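Local atomic coordinates of putative tetrapyrrole (Corrin/porphyrin) methylase (Bacteroides fragilis, PDB entry 3FFY), a protein that probably methylates the 2'-hydroxyl of a cytidine ribose in 16S rRNA with S-adenosylmethionine as donor, this chain being the C-terminal part of the enzyme. Residues S73-I78 and E83-G88; T4-A9 and E18-E23. All blocks are in the same frame, centred on the assembly; numbering follows the deposited sequence.

Interaction 1 of 2, residues S73-I78 and E83-G88; sequences SVSREI and EETVRG
Val-74 and Val-86 face each other as a hydrogen-bonded antiparallel pair, with Val-74 N to Val-86 O at 2.7 Å and Val-86 N to Val-74 O at 2.8 Å. Arg-76 and Glu-84 repeat the pattern two residues on, and their side chains run alongside each other on the same face as the valines. There Arg-76 NH1 meets Glu-84 OE1 at 2.7 Å in a salt bridge. The guanidinium and carboxylate planes are turned 66° apart and the N-H is poorly aimed, at 126°, so its hydrogen bond is weak. Ile-78 brings CD1 to 3.9 Å from Glu-84 CB.

On the other face Ser-75 OG and Thr-85 OG1 share a hydrogen bond of 2.8 Å. Glu-83 bends at chi2 (96°), which carries its carboxylate back across the neighbouring strand until OE1 lies 3.2 Å from Ser-75 CB. The like-charged Glu-77 OE2 and Glu-83 OE2 lie 4.6 Å apart, and Asn-2 ND2 hydrogen-bonds to the Glu-77 oxygen.

Helix 90-99 covers the valines through Leu-93, and helix 6-12 covers Ser-75 and Glu-83. The strands form an antiparallel beta hairpin; residues 83-86 pair with a second-subunit strand, continuing the sheet across the interface.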
# COMPACT_ATOMS: atom_id res chain seq x y z
N SER A 73 -6.97 0.95 -7.39
CA SER A 73 -6.54 0.92 -5.98
C SER A 73 -7.33 2.02 -5.29
O SER A 73 -7.30 3.17 -5.75
CB SER A 73 -5.05 1.29 -5.87
OG SER A 73 -4.53 0.98 -4.59
N VAL A 74 -7.97 1.69 -4.17
CA VAL A 74 -8.66 2.70 -3.40
C VAL A 74 -8.00 2.75 -2.02
O VAL A 74 -7.79 1.70 -1.36
CB VAL A 74 -10.18 2.43 -3.36
CG1 VAL A 74 -10.85 3.32 -2.27
CG2 VAL A 74 -10.79 2.59 -4.80
N SER A 75 -7.61 3.95 -1.64
CA SER A 75 -6.81 4.15 -0.47
C SER A 75 -7.36 5.23 0.46
O SER A 75 -7.90 6.28 0.05
CB SER A 75 -5.36 4.55 -0.82
OG SER A 75 -4.70 3.50 -1.49
N ARG A 76 -7.13 4.97 1.73
CA ARG A 76 -7.47 5.90 2.75
C ARG A 76 -6.24 6.17 3.58
O ARG A 76 -5.51 5.26 4.00
CB ARG A 76 -8.59 5.29 3.57
CG ARG A 76 -9.15 6.26 4.56
CD ARG A 76 -10.14 5.58 5.41
NE ARG A 76 -10.01 6.10 6.75
CZ ARG A 76 -9.79 5.35 7.83
NH1 ARG A 76 -9.70 4.03 7.73
NH2 ARG A 76 -9.67 5.94 9.02
N GLU A 77 -5.97 7.45 3.77
CA GLU A 77 -4.81 7.83 4.50
C GLU A 77 -5.16 7.90 5.99
O GLU A 77 -5.94 8.75 6.39
CB GLU A 77 -4.31 9.18 4.00
CG GLU A 77 -3.21 9.68 4.90
CD GLU A 77 -2.66 11.04 4.52
OE1 GLU A 77 -2.23 11.73 5.48
OE2 GLU A 77 -2.65 11.41 3.32
N ILE A 78 -4.63 7.01 6.81
CA ILE A 78 -4.89 7.10 8.26
C ILE A 78 -3.91 8.07 8.92
O ILE A 78 -4.24 8.66 9.92
CB ILE A 78 -4.82 5.73 8.94
CG1 ILE A 78 -5.88 4.81 8.35
CG2 ILE A 78 -4.96 5.89 10.46
CD1 ILE A 78 -5.48 3.35 8.34
N GLU A 83 -1.54 3.87 5.90
CA GLU A 83 -2.50 3.87 4.80
C GLU A 83 -3.25 2.56 4.84
O GLU A 83 -2.78 1.56 5.35
CB GLU A 83 -1.75 4.06 3.48
CG GLU A 83 -2.60 4.45 2.27
CD GLU A 83 -2.68 5.95 1.92
OE1 GLU A 83 -3.21 6.20 0.82
OE2 GLU A 83 -2.25 6.88 2.68
N GLU A 84 -4.45 2.58 4.32
CA GLU A 84 -5.26 1.42 4.19
C GLU A 84 -5.67 1.35 2.72
O GLU A 84 -6.09 2.35 2.16
CB GLU A 84 -6.47 1.67 5.02
CG GLU A 84 -7.07 0.48 5.58
CD GLU A 84 -8.37 0.82 6.28
OE1 GLU A 84 -8.78 2.02 6.21
OE2 GLU A 84 -8.95 -0.11 6.91
N THR A 85 -5.53 0.19 2.09
CA THR A 85 -5.69 0.10 0.66
C THR A 85 -6.44 -1.14 0.23
O THR A 85 -6.25 -2.23 0.81
CB THR A 85 -4.31 0.18 -0.04
OG1 THR A 85 -3.76 1.46 0.25
CG2 THR A 85 -4.40 0.05 -1.55
N VAL A 86 -7.33 -0.95 -0.76
CA VAL A 86 -8.05 -2.05 -1.45
C VAL A 86 -7.69 -2.00 -2.92
O VAL A 86 -7.87 -0.94 -3.56
CB VAL A 86 -9.58 -1.99 -1.26
CG1 VAL A 86 -10.25 -3.20 -1.95
CG2 VAL A 86 -9.94 -1.97 0.32
N ARG A 87 -7.09 -3.08 -3.43
CA ARG A 87 -6.64 -3.10 -4.84
C ARG A 87 -7.04 -4.38 -5.54
O ARG A 87 -7.03 -5.45 -4.93
CB ARG A 87 -5.12 -2.80 -5.01
CG ARG A 87 -4.20 -3.17 -3.85
CD ARG A 87 -2.71 -2.91 -4.19
NE ARG A 87 -2.21 -3.89 -5.17
CZ ARG A 87 -1.66 -5.08 -4.88
NH1 ARG A 87 -1.48 -5.49 -3.62
NH2 ARG A 87 -1.27 -5.87 -5.87
N GLY A 88 -7.39 -4.25 -6.81
CA GLY A 88 -7.77 -5.34 -7.65
C GLY A 88 -8.38 -4.79 -8.93
O GLY A 88 -8.08 -3.68 -9.34

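Interaction 2 of 2, residues T4-A9 and E18-E23; sequences TAFVPA and EKFCFE
Phe-6 and Phe-20 both hold CG between the backbone N and the carbonyl carbon (chi1 77° for Phe-6), whereas Phe-22 swings CG anti to its own N. From these different starting torsions, the side chains of Phe-20 and Phe-22, which leave the same side of their strand two residues apart, both arrive at the ring of Phe-6. CE1 of that ring lies 3.7 Å from CZ of Phe-20, and 3.8 Å separates the same Phe-6 CE1 from Phe-20 CE1. The branch across the ring serves the other partner: Phe-6 CD2 is 4.0 Å from Phe-22 CD1.

Both ring pairs meet obliquely. The Phe-6 and Phe-20 ring centroids are 5.8 Å apart, those of Phe-6 and Phe-22 5.4 Å, and the planes are inclined by 51° and 45°. Each of the two strand side chains runs roughly perpendicular to that of Phe-6, and no hydrogen bond joins the segments. The contact is apolar, a modest meeting of ring carbons at the surface. Val-7 CG2 rests 3.6 Å above one face of the Phe-6 ring, displaced toward its rim.

Further out, Tyr-49 on strand 45-50 ties the two sides together: its OH takes a hydrogen bond from Phe-6 N, and its ring makes an edge-to-face contact with Phe-22. Val-47 of the same strand packs against Phe-6. The three phenylalanines form an aromatic cluster near the protein surface, where the first turn of helix 6-12 meets strand 20-24, outermost in this chain's mixed beta-sheet.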
# COMPACT_ATOMS: atom_id res chain seq x y z
N THR A 4 -2.72 16.46 -0.48
CA THR A 4 -1.71 15.64 -1.18
C THR A 4 -1.70 14.18 -0.70
O THR A 4 -0.68 13.48 -0.77
CB THR A 4 -0.34 16.25 -1.02
OG1 THR A 4 -0.07 16.46 0.37
CG2 THR A 4 -0.28 17.56 -1.77
N ALA A 5 -2.88 13.75 -0.28
CA ALA A 5 -3.19 12.34 0.01
C ALA A 5 -2.87 11.43 -1.18
O ALA A 5 -2.60 10.24 -0.99
CB ALA A 5 -4.68 12.21 0.40
N PHE A 6 -2.93 11.97 -2.40
CA PHE A 6 -2.64 11.16 -3.56
C PHE A 6 -1.22 10.62 -3.57
O PHE A 6 -1.01 9.55 -4.12
CB PHE A 6 -2.96 11.88 -4.87
CG PHE A 6 -1.95 12.92 -5.27
CD1 PHE A 6 -0.79 12.57 -5.94
CD2 PHE A 6 -2.18 14.28 -4.97
CE1 PHE A 6 0.12 13.57 -6.29
CE2 PHE A 6 -1.30 15.26 -5.30
CZ PHE A 6 -0.14 14.92 -5.97
N VAL A 7 -0.27 11.33 -2.97
CA VAL A 7 1.15 10.89 -3.01
C VAL A 7 1.31 9.46 -2.42
O VAL A 7 1.68 8.54 -3.12
CB VAL A 7 2.08 11.95 -2.40
CG1 VAL A 7 3.57 11.49 -2.45
CG2 VAL A 7 1.94 13.28 -3.14
N PRO A 8 0.92 9.25 -1.15
CA PRO A 8 1.04 7.85 -0.67
C PRO A 8 0.10 6.85 -1.36
O PRO A 8 0.41 5.67 -1.43
CB PRO A 8 0.69 7.96 0.83
CG PRO A 8 -0.13 9.27 0.94
CD PRO A 8 0.53 10.18 -0.07
N ALA A 9 -1.06 7.31 -1.84
CA ALA A 9 -1.99 6.44 -2.57
C ALA A 9 -1.31 5.88 -3.81
O ALA A 9 -1.41 4.69 -4.09
CB ALA A 9 -3.30 7.19 -2.96
N GLU A 18 4.86 7.12 -12.05
CA GLU A 18 5.77 8.18 -12.32
C GLU A 18 5.11 9.11 -13.34
O GLU A 18 5.30 10.34 -13.24
CB GLU A 18 7.11 7.62 -12.78
CG GLU A 18 7.77 6.72 -11.69
CD GLU A 18 9.09 6.09 -12.15
OE1 GLU A 18 9.70 6.58 -13.14
OE2 GLU A 18 9.51 5.09 -11.52
N LYS A 19 4.33 8.55 -14.27
CA LYS A 19 3.47 9.33 -15.14
C LYS A 19 2.03 9.12 -14.73
O LYS A 19 1.55 7.97 -14.69
CB LYS A 19 3.64 8.96 -16.60
CG LYS A 19 5.02 9.28 -17.16
CD LYS A 19 4.90 9.94 -18.53
CE LYS A 19 4.65 11.46 -18.41
NZ LYS A 19 5.91 12.23 -18.07
N PHE A 20 1.36 10.22 -14.39
CA PHE A 20 -0.00 10.13 -13.88
C PHE A 20 -0.75 11.43 -14.07
O PHE A 20 -0.14 12.51 -14.20
CB PHE A 20 -0.04 9.68 -12.42
CG PHE A 20 0.49 10.68 -11.43
CD1 PHE A 20 -0.34 11.65 -10.87
CD2 PHE A 20 1.81 10.64 -11.04
CE1 PHE A 20 0.15 12.58 -9.96
CE2 PHE A 20 2.30 11.57 -10.15
CZ PHE A 20 1.49 12.56 -9.62
N CYS A 21 -2.07 11.29 -14.09
CA CYS A 21 -2.99 12.39 -14.25
C CYS A 21 -3.77 12.60 -12.98
O CYS A 21 -4.63 11.79 -12.62
CB CYS A 21 -3.96 12.07 -15.37
SG CYS A 21 -3.09 11.86 -16.92
N PHE A 22 -3.48 13.70 -12.29
CA PHE A 22 -4.31 14.07 -11.17
C PHE A 22 -5.60 14.61 -11.78
O PHE A 22 -5.56 15.57 -12.52
CB PHE A 22 -3.66 15.10 -10.26
CG PHE A 22 -4.55 15.53 -9.14
CD1 PHE A 22 -4.75 14.68 -8.06
CD2 PHE A 22 -5.28 16.71 -9.22
CE1 PHE A 22 -5.63 15.04 -7.01
CE2 PHE A 22 -6.14 17.08 -8.19
CZ PHE A 22 -6.32 16.23 -7.09
N GLU A 23 -6.72 13.96 -11.46
CA GLU A 23 -8.03 14.42 -11.96
C GLU A 23 -8.88 15.09 -10.87
O GLU A 23 -9.79 15.86 -11.17
CB GLU A 23 -8.80 13.23 -12.52
CG GLU A 23 -8.04 12.38 -13.53
CD GLU A 23 -7.85 13.04 -14.88
OE1 GLU A 23 -8.49 14.08 -15.20
OE2 GLU A 23 -7.06 12.49 -15.65

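In the fold
Starting from the N terminus, the chain first closes interaction 2, returning to Phe-6 after an eight-residue connection that includes the rest of helix 6-12. It then passes through strand 45-50 and helix 55-66 before interaction 1 closes the much tighter turn between strands 71-77 and 82-87. The two contacts follow in series, neither nested nor crossed, with centres about 13 Å apart. Both reach the same five-stranded sheet, at its two outermost strands within the chain, 20-24 and 82-87. The segment 4-9, with the start of helix 6-12, touches both contacts: Phe-6 faces strand 20-24, while Ala-5, Pro-8 and Ala-9 pack on Glu-77, Glu-83 and Ser-75 of the hairpin respectively.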